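Local coordinates for protein 4-amino-4-deoxychorismate lyase (Legionella pneumophila, PDB 3LUL) that belongs to the class IV aminotransferase family of fold type IV enzymes and carries a covalently bound pyridoxal phosphate, at residues I33-S38 against Q74-D79; N179-E184 against R205-C210. One frame throughout, in Å; residues are numbered along the deposited sequence.

In the fold
Contacts 1 and 2 each lay a helix against a beta sheet, but the two sheets are separate. Contact 1 joins strand 28-36, in the five-stranded sheet, to helix 65-78. Contact 2 joins strand 179-184, in the larger mixed sheet, to helix 201-212. Their centres are about 27 Å apart. Their nearest atoms are about 7 Å apart, so they do not touch. Along the chain contact 1 closes before contact 2 opens. Lys-141, modified by pyridoxal phosphate, falls between them in sequence. In this family the cofactor sits between a smaller N-terminal and a larger C-terminal domain. The two contacts are consistent with packing inside each of these.

Contact 1 of 2, residues I33-S38 against Q74-D79; sequences IRVNSS and QKIQKD
The torsions of Val-35 and Ile-76 bring their side chains together. Val-35 has CG1 anti to its backbone N (chi1 174°), and both of its methyls face the helix. In Ile-76, chi1 -70° sets CG1 anti to the carbonyl carbon, and chi2 154° extends CD1 toward the valine. The two aliphatic chains meet end on. CD1 of Ile-76 lies 4.0 Å from CG2 of Val-35. CG1 of Val-35 is also 4.0 Å from CG1 of Ile-76, so the CG1-CD1 arm spans both valine methyls. The other branch of Ile-76 meets Ser-38. CG2 of Ile-76 lies 3.4 Å from the backbone O of Ser-38 and 3.9 Å from CB of Ser-38. The isoleucine thus bridges the strand and the turn after it. Ser-37 and Ser-38 both have positive phi, near the pattern of a type I' turn. Ser-38 OG does not bond to the helix segment but to Leu-81 O. The contact joins the end of helix 65-78 to the hairpin of strands 28-36 and 39-40. Ile-86 of strand 84-91 touches both Val-35 and Ile-76, and Pro-40 of strand 39-40 also packs on Ile-76.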
ATOM      1  N   ILE B  33       9.286 -15.784  -8.152  1.00 11.59           N
ATOM      2  CA  ILE B  33       9.450 -16.840  -9.142  1.00 11.84           C
ATOM      3  C   ILE B  33      10.118 -18.045  -8.471  1.00 11.22           C
ATOM      4  O   ILE B  33      11.162 -17.924  -7.862  1.00 10.12           O
ATOM      5  CB  ILE B  33      10.309 -16.362 -10.299  1.00  8.71           C
ATOM      6  CG1 ILE B  33       9.727 -15.129 -10.983  1.00 14.00           C
ATOM      7  CG2 ILE B  33      10.504 -17.458 -11.369  1.00  9.24           C
ATOM      8  CD1 ILE B  33      10.798 -14.258 -11.663  1.00 13.52           C
ATOM      9  N   ARG B  34       9.490 -19.194  -8.603  1.00 10.26           N
ATOM     10  CA  ARG B  34      10.079 -20.416  -8.126  1.00 11.42           C
ATOM     11  C   ARG B  34      11.220 -20.840  -9.042  1.00 11.43           C
ATOM     12  O   ARG B  34      11.107 -20.763 -10.269  1.00 12.35           O
ATOM     13  CB  ARG B  34       9.031 -21.496  -8.051  1.00 10.31           C
ATOM     14  CG  ARG B  34       9.557 -22.804  -7.435  1.00 16.75           C
ATOM     15  CD  ARG B  34       8.388 -23.669  -7.004  1.00 31.41           C
ATOM     16  NE  ARG B  34       8.804 -24.998  -6.549  1.00 38.18           N
ATOM     17  CZ  ARG B  34       8.002 -25.914  -5.990  1.00 43.93           C
ATOM     18  NH1 ARG B  34       6.699 -25.681  -5.772  1.00 43.08           N
ATOM     19  NH2 ARG B  34       8.518 -27.087  -5.630  1.00 45.11           N
ATOM     20  N   VAL B  35      12.321 -21.301  -8.450  1.00  9.86           N
ATOM     21  CA  VAL B  35      13.424 -21.847  -9.217  1.00 10.26           C
ATOM     22  C   VAL B  35      13.524 -23.335  -8.857  1.00 13.24           C
ATOM     23  O   VAL B  35      13.617 -23.676  -7.661  1.00  8.01           O
ATOM     24  CB  VAL B  35      14.733 -21.123  -8.950  1.00 10.84           C
ATOM     25  CG1 VAL B  35      15.881 -21.841  -9.664  1.00 12.10           C
ATOM     26  CG2 VAL B  35      14.633 -19.698  -9.425  1.00 11.00           C
ATOM     27  N   ASN B  36      13.442 -24.187  -9.891  1.00 12.45           N
ATOM     28  CA  ASN B  36      13.514 -25.640  -9.751  1.00 14.45           C
ATOM     29  C   ASN B  36      14.642 -26.157 -10.616  1.00 16.21           C
ATOM     30  O   ASN B  36      14.687 -25.877 -11.794  1.00 16.56           O
ATOM     31  CB  ASN B  36      12.214 -26.333 -10.208  1.00 18.18           C
ATOM     32  CG  ASN B  36      10.964 -25.813  -9.511  1.00 26.13           C
ATOM     33  OD1 ASN B  36      10.792 -25.975  -8.302  1.00 36.37           O
ATOM     34  ND2 ASN B  36      10.044 -25.233 -10.289  1.00 28.48           N
ATOM     35  N   SER B  37      15.579 -26.884 -10.027  1.00 15.85           N
ATOM     36  CA  SER B  37      16.703 -27.469 -10.747  1.00 15.86           C
ATOM     37  C   SER B  37      17.452 -26.435 -11.597  1.00 15.92           C
ATOM     38  O   SER B  37      17.819 -26.692 -12.750  1.00 16.64           O
ATOM     39  CB  SER B  37      16.244 -28.686 -11.555  1.00 18.78           C
ATOM     40  OG  SER B  37      15.438 -29.566 -10.769  1.00 20.43           O
ATOM     41  N   SER B  38      17.653 -25.263 -10.994  1.00 12.34           N
ATOM     42  CA  SER B  38      18.397 -24.135 -11.560  1.00 13.06           C
ATOM     43  C   SER B  38      17.677 -23.442 -12.706  1.00 14.41           C
ATOM     44  O   SER B  38      18.287 -22.644 -13.406  1.00 18.51           O
ATOM     45  CB  SER B  38      19.790 -24.555 -12.020  1.00 16.62           C
ATOM     46  OG  SER B  38      20.441 -25.254 -10.983  1.00 21.49           O
ATOM     47  N   GLN B  74      21.337 -15.626 -15.057  1.00 14.42           N
ATOM     48  CA  GLN B  74      22.626 -15.131 -14.572  1.00 15.14           C
ATOM     49  C   GLN B  74      22.637 -14.986 -13.056  1.00 15.00           C
ATOM     50  O   GLN B  74      23.664 -15.213 -12.432  1.00 14.73           O
ATOM     51  CB  GLN B  74      23.049 -13.819 -15.249  1.00 16.67           C
ATOM     52  CG  GLN B  74      23.533 -13.984 -16.725  1.00 23.27           C
ATOM     53  CD  GLN B  74      24.577 -15.114 -16.952  1.00 29.11           C
ATOM     54  OE1 GLN B  74      24.376 -15.995 -17.790  1.00 34.72           O
ATOM     55  NE2 GLN B  74      25.688 -15.079 -16.210  1.00 33.27           N
ATOM     56  N   LYS B  75      21.479 -14.651 -12.478  1.00 13.62           N
ATOM     57  CA  LYS B  75      21.304 -14.594 -11.027  1.00 14.54           C
ATOM     58  C   LYS B  75      21.371 -15.963 -10.367  1.00 15.28           C
ATOM     59  O   LYS B  75      22.082 -16.128  -9.364  1.00 18.28           O
ATOM     60  CB  LYS B  75      19.998 -13.873 -10.683  1.00 18.08           C
ATOM     61  CG  LYS B  75      20.227 -12.459 -10.285  1.00 22.54           C
ATOM     62  CD  LYS B  75      20.554 -12.425  -8.805  1.00 24.97           C
ATOM     63  CE  LYS B  75      21.415 -11.262  -8.473  1.00 25.06           C
ATOM     64  NZ  LYS B  75      21.458 -11.036  -7.015  1.00 26.54           N
ATOM     65  N   ILE B  76      20.661 -16.942 -10.928  1.00 14.09           N
ATOM     66  CA  ILE B  76      20.686 -18.343 -10.469  1.00 14.81           C
ATOM     67  C   ILE B  76      22.090 -18.938 -10.492  1.00 16.89           C
ATOM     68  O   ILE B  76      22.554 -19.550  -9.503  1.00 16.73           O
ATOM     69  CB  ILE B  76      19.737 -19.226 -11.353  1.00 15.83           C
ATOM     70  CG1 ILE B  76      18.256 -18.885 -11.074  1.00 16.12           C
ATOM     71  CG2 ILE B  76      20.014 -20.737 -11.222  1.00 17.10           C
ATOM     72  CD1 ILE B  76      17.343 -19.203 -12.273  1.00 14.74           C
ATOM     73  N   GLN B  77      22.769 -18.750 -11.620  1.00 15.81           N
ATOM     74  CA  GLN B  77      24.152 -19.193 -11.774  1.00 18.05           C
ATOM     75  C   GLN B  77      25.120 -18.512 -10.799  1.00 18.30           C
ATOM     76  O   GLN B  77      25.939 -19.186 -10.140  1.00 18.89           O
ATOM     77  CB  GLN B  77      24.603 -18.980 -13.218  1.00 17.45           C
ATOM     78  CG  GLN B  77      23.986 -20.003 -14.166  1.00 25.23           C
ATOM     79  CD  GLN B  77      24.443 -19.831 -15.614  1.00 34.48           C
ATOM     80  OE1 GLN B  77      25.238 -18.939 -15.933  1.00 39.37           O
ATOM     81  NE2 GLN B  77      23.928 -20.681 -16.497  1.00 27.33           N
ATOM     82  N   LYS B  78      25.009 -17.189 -10.669  1.00 19.17           N
ATOM     83  CA  LYS B  78      25.917 -16.446  -9.808  1.00 19.05           C
ATOM     84  C   LYS B  78      25.721 -16.834  -8.347  1.00 18.89           C
ATOM     85  O   LYS B  78      26.683 -16.970  -7.614  1.00 18.11           O
ATOM     86  CB  LYS B  78      25.731 -14.950 -10.001  1.00 18.52           C
ATOM     87  CG  LYS B  78      26.743 -14.084  -9.252  1.00 29.68           C
ATOM     88  CD  LYS B  78      26.184 -12.682  -8.931  1.00 37.55           C
ATOM     89  CE  LYS B  78      26.216 -11.743 -10.140  1.00 44.47           C
ATOM     90  NZ  LYS B  78      25.378 -10.504  -9.914  1.00 47.16           N
ATOM     91  N   ASP B  79      24.476 -17.007  -7.930  1.00 18.65           N
ATOM     92  CA  ASP B  79      24.156 -17.344  -6.546  1.00 17.82           C
ATOM     93  C   ASP B  79      24.086 -18.849  -6.278  1.00 19.27           C
ATOM     94  O   ASP B  79      23.707 -19.261  -5.182  1.00 19.49           O
ATOM     95  CB  ASP B  79      22.826 -16.688  -6.173  1.00 18.64           C
ATOM     96  CG  ASP B  79      22.885 -15.155  -6.220  1.00 19.66           C
ATOM     97  OD1 ASP B  79      23.972 -14.577  -6.456  1.00 21.75           O
ATOM     98  OD2 ASP B  79      21.826 -14.513  -6.020  1.00 20.52           O
TER

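Contact 2 of 2, residues N179-E184 against R205-C210; sequences NLFLIE and RLISHC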
ATOM      1  N   ASN B 179      -4.033 -17.609  -3.599  1.00  8.92           N
ATOM      2  CA  ASN B 179      -5.401 -17.772  -4.031  1.00  9.63           C
ATOM      3  C   ASN B 179      -6.020 -18.953  -3.279  1.00  8.50           C
ATOM      4  O   ASN B 179      -5.304 -19.837  -2.789  1.00 10.20           O
ATOM      5  CB  ASN B 179      -5.470 -18.003  -5.547  1.00  7.96           C
ATOM      6  CG  ASN B 179      -5.087 -16.746  -6.351  1.00  8.01           C
ATOM      7  OD1 ASN B 179      -4.092 -16.734  -7.049  1.00 10.57           O
ATOM      8  ND2 ASN B 179      -5.882 -15.680  -6.215  1.00  9.87           N
ATOM      9  N   LEU B 180      -7.341 -18.950  -3.211  1.00  7.74           N
ATOM     10  CA  LEU B 180      -8.110 -19.999  -2.531  1.00  8.22           C
ATOM     11  C   LEU B 180      -8.957 -20.815  -3.467  1.00  7.88           C
ATOM     12  O   LEU B 180      -9.617 -20.291  -4.362  1.00  6.50           O
ATOM     13  CB  LEU B 180      -9.037 -19.385  -1.481  1.00  8.82           C
ATOM     14  CG  LEU B 180      -9.812 -20.396  -0.612  1.00  9.66           C
ATOM     15  CD1 LEU B 180      -9.943 -19.919   0.837  1.00 13.91           C
ATOM     16  CD2 LEU B 180     -11.184 -20.624  -1.163  1.00 12.34           C
ATOM     17  N   PHE B 181      -8.983 -22.123  -3.205  1.00  7.72           N
ATOM     18  CA  PHE B 181      -9.814 -23.103  -3.912  1.00 10.28           C
ATOM     19  C   PHE B 181     -10.561 -23.888  -2.839  1.00 10.03           C
ATOM     20  O   PHE B 181     -10.056 -24.079  -1.728  1.00 10.54           O
ATOM     21  CB  PHE B 181      -8.942 -24.069  -4.733  1.00  9.70           C
ATOM     22  CG  PHE B 181      -8.444 -23.490  -6.049  1.00  7.70           C
ATOM     23  CD1 PHE B 181      -7.327 -22.672  -6.089  1.00  8.81           C
ATOM     24  CD2 PHE B 181      -9.040 -23.835  -7.235  1.00 12.60           C
ATOM     25  CE1 PHE B 181      -6.857 -22.170  -7.277  1.00  8.33           C
ATOM     26  CE2 PHE B 181      -8.570 -23.326  -8.438  1.00  9.67           C
ATOM     27  CZ  PHE B 181      -7.485 -22.478  -8.445  1.00 10.72           C
ATOM     28  N   LEU B 182     -11.745 -24.369  -3.171  1.00 10.34           N
ATOM     29  CA  LEU B 182     -12.369 -25.405  -2.360  1.00 10.69           C
ATOM     30  C   LEU B 182     -12.884 -26.528  -3.215  1.00  8.06           C
ATOM     31  O   LEU B 182     -13.023 -26.408  -4.439  1.00  9.42           O
ATOM     32  CB  LEU B 182     -13.447 -24.803  -1.481  1.00 15.29           C
ATOM     33  CG  LEU B 182     -14.573 -24.069  -2.165  1.00 13.50           C
ATOM     34  CD1 LEU B 182     -15.583 -25.128  -2.506  1.00 14.03           C
ATOM     35  CD2 LEU B 182     -15.238 -22.942  -1.320  1.00 10.11           C
ATOM     36  N   ILE B 183     -13.165 -27.644  -2.566  1.00  7.92           N
ATOM     37  CA  ILE B 183     -13.689 -28.832  -3.227  1.00  6.49           C
ATOM     38  C   ILE B 183     -14.972 -29.191  -2.502  1.00  6.51           C
ATOM     39  O   ILE B 183     -14.973 -29.272  -1.279  1.00  8.56           O
ATOM     40  CB  ILE B 183     -12.743 -30.040  -3.148  1.00  7.06           C
ATOM     41  CG1 ILE B 183     -11.445 -29.751  -3.922  1.00  7.42           C
ATOM     42  CG2 ILE B 183     -13.415 -31.241  -3.744  1.00  7.98           C
ATOM     43  CD1 ILE B 183     -10.400 -30.795  -3.761  1.00  9.68           C
ATOM     44  N   GLU B 184     -16.053 -29.358  -3.251  1.00 10.11           N
ATOM     45  CA  GLU B 184     -17.278 -29.897  -2.718  1.00 11.86           C
ATOM     46  C   GLU B 184     -17.883 -30.860  -3.737  1.00 10.78           C
ATOM     47  O   GLU B 184     -18.055 -30.495  -4.910  1.00  8.04           O
ATOM     48  CB  GLU B 184     -18.243 -28.741  -2.446  1.00 12.57           C
ATOM     49  CG  GLU B 184     -19.594 -29.174  -1.879  1.00 20.12           C
ATOM     50  CD  GLU B 184     -20.513 -27.973  -1.661  1.00 29.41           C
ATOM     51  OE1 GLU B 184     -20.825 -27.270  -2.656  1.00 30.23           O
ATOM     52  OE2 GLU B 184     -20.889 -27.731  -0.495  1.00 35.41           O
ATOM     53  N   ARG B 205      -2.688 -21.807 -13.924  1.00 10.62           N
ATOM     54  CA  ARG B 205      -2.140 -23.111 -14.359  1.00 11.10           C
ATOM     55  C   ARG B 205      -3.039 -24.257 -13.914  1.00 11.06           C
ATOM     56  O   ARG B 205      -3.304 -25.187 -14.678  1.00  9.72           O
ATOM     57  CB  ARG B 205      -0.731 -23.344 -13.809  1.00 10.82           C
ATOM     58  CG  ARG B 205       0.377 -22.460 -14.436  1.00 16.10           C
ATOM     59  CD  ARG B 205       1.630 -22.558 -13.577  1.00 20.22           C
ATOM     60  NE  ARG B 205       2.038 -23.957 -13.444  1.00 23.42           N
ATOM     61  CZ  ARG B 205       2.718 -24.481 -12.419  1.00 24.97           C
ATOM     62  NH1 ARG B 205       3.144 -23.737 -11.405  1.00 23.61           N
ATOM     63  NH2 ARG B 205       3.012 -25.783 -12.435  1.00 34.24           N
ATOM     64  N   LEU B 206      -3.519 -24.174 -12.683  1.00 11.16           N
ATOM     65  CA  LEU B 206      -4.383 -25.208 -12.119  0.50 10.62           C
ATOM     66  C   LEU B 206      -5.694 -25.312 -12.913  1.00 11.85           C
ATOM     67  O   LEU B 206      -6.127 -26.400 -13.274  1.00 12.38           O
ATOM     68  CB  LEU B 206      -4.640 -24.913 -10.636  0.50 10.88           C
ATOM     69  CG  LEU B 206      -5.310 -25.977  -9.787  0.50  9.45           C
ATOM     70  CD1 LEU B 206      -4.948 -25.738  -8.354  0.50  2.00           C
ATOM     71  CD2 LEU B 206      -6.819 -26.014  -9.982  0.50  8.72           C
ATOM     72  N   ILE B 207      -6.306 -24.167 -13.202  1.00 11.74           N
ATOM     73  CA  ILE B 207      -7.516 -24.127 -14.027  1.00 11.28           C
ATOM     74  C   ILE B 207      -7.283 -24.763 -15.411  1.00 11.35           C
ATOM     75  O   ILE B 207      -8.091 -25.564 -15.855  1.00 13.36           O
ATOM     76  CB  ILE B 207      -8.083 -22.690 -14.133  1.00 12.51           C
ATOM     77  CG1 ILE B 207      -8.599 -22.236 -12.765  1.00 10.75           C
ATOM     78  CG2 ILE B 207      -9.239 -22.605 -15.145  1.00 15.86           C
ATOM     79  CD1 ILE B 207      -8.873 -20.746 -12.668  1.00 11.13           C
ATOM     80  N   SER B 208      -6.165 -24.434 -16.048  1.00 11.63           N
ATOM     81  CA  SER B 208      -5.800 -25.012 -17.355  0.50 12.39           C
ATOM     82  C   SER B 208      -5.682 -26.522 -17.270  1.00 11.41           C
ATOM     83  O   SER B 208      -6.241 -27.231 -18.092  1.00 12.95           O
ATOM     84  CB  SER B 208      -4.482 -24.423 -17.883  0.50 13.35           C
ATOM     85  OG  SER B 208      -4.649 -23.087 -18.303  0.50 10.99           O
ATOM     86  N   HIS B 209      -4.937 -27.015 -16.281  1.00 11.77           N
ATOM     87  CA  HIS B 209      -4.841 -28.449 -16.040  1.00 11.87           C
ATOM     88  C   HIS B 209      -6.208 -29.122 -15.884  1.00 10.83           C
ATOM     89  O   HIS B 209      -6.424 -30.197 -16.434  1.00 12.86           O
ATOM     90  CB  HIS B 209      -3.986 -28.782 -14.800  1.00 12.73           C
ATOM     91  CG  HIS B 209      -2.510 -28.701 -15.044  1.00 15.19           C
ATOM     92  ND1 HIS B 209      -1.871 -29.475 -15.985  1.00 18.08           N
ATOM     93  CD2 HIS B 209      -1.548 -27.948 -14.457  1.00 17.67           C
ATOM     94  CE1 HIS B 209      -0.583 -29.184 -15.984  1.00 22.67           C
ATOM     95  NE2 HIS B 209      -0.360 -28.256 -15.068  1.00 17.12           N
ATOM     96  N   CYS B 210      -7.120 -28.506 -15.135  1.00 11.40           N
ATOM     97  CA  CYS B 210      -8.443 -29.094 -14.911  1.00 12.61           C
ATOM     98  C   CYS B 210      -9.190 -29.169 -16.237  1.00 13.13           C
ATOM     99  O   CYS B 210      -9.797 -30.193 -16.551  1.00 17.59           O
ATOM    100  CB  CYS B 210      -9.249 -28.276 -13.896  1.00 10.93           C
ATOM    101  SG  CYS B 210      -8.621 -28.461 -12.205  1.00 14.10           S
TER
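Phe-181 on an extended strand faces Leu-206 on a helix, and their CA atoms, the nearest pair across the two segments, are 10.1 Å apart. The phenyl group reaches out from the strand and covers more of this distance than the leucine from the helix. Leu-206 has two conformers; the methyl contacts described here belong to one of them and may not hold in the other. In the one described CG lies anti to the backbone N (chi1 -169°), and both methyls reach the phenyl ring. CD1 of Leu-206 sits over one face, 4.2 Å from the centroid of the Phe-181 ring and 14° off the ring normal. This is a CH-pi contact. The methyl is displaced slightly toward the rim. CD2 of Leu-206 lies nearer the far end of the ring, 3.6 Å from CE2 of Phe-181 and 3.9 Å from CZ. Ile-207 adds a looser contact from another side. CG1 of Ile-207 comes to 4.5 Å from CE2 of Phe-181, at the ring edge and near the ring plane. The phenyl group is therefore met over a face by one helix residue and at its edge by the next. The contact is wholly apolar and buried. Phe-234 of strand 232-237 also meets the Phe-181 ring, with the planes nearly parallel, and it touches Leu-206. Leu-263 of helix 258-269 touches Leu-206 as well. Strands 179-184 and 187-190 form an antiparallel pair. Strand 187-190, helix 201-212 and strand 217-219 form a beta-alpha-beta crossover, and its helix packs here on the adjoining strand 179-184 of the larger mixed sheet.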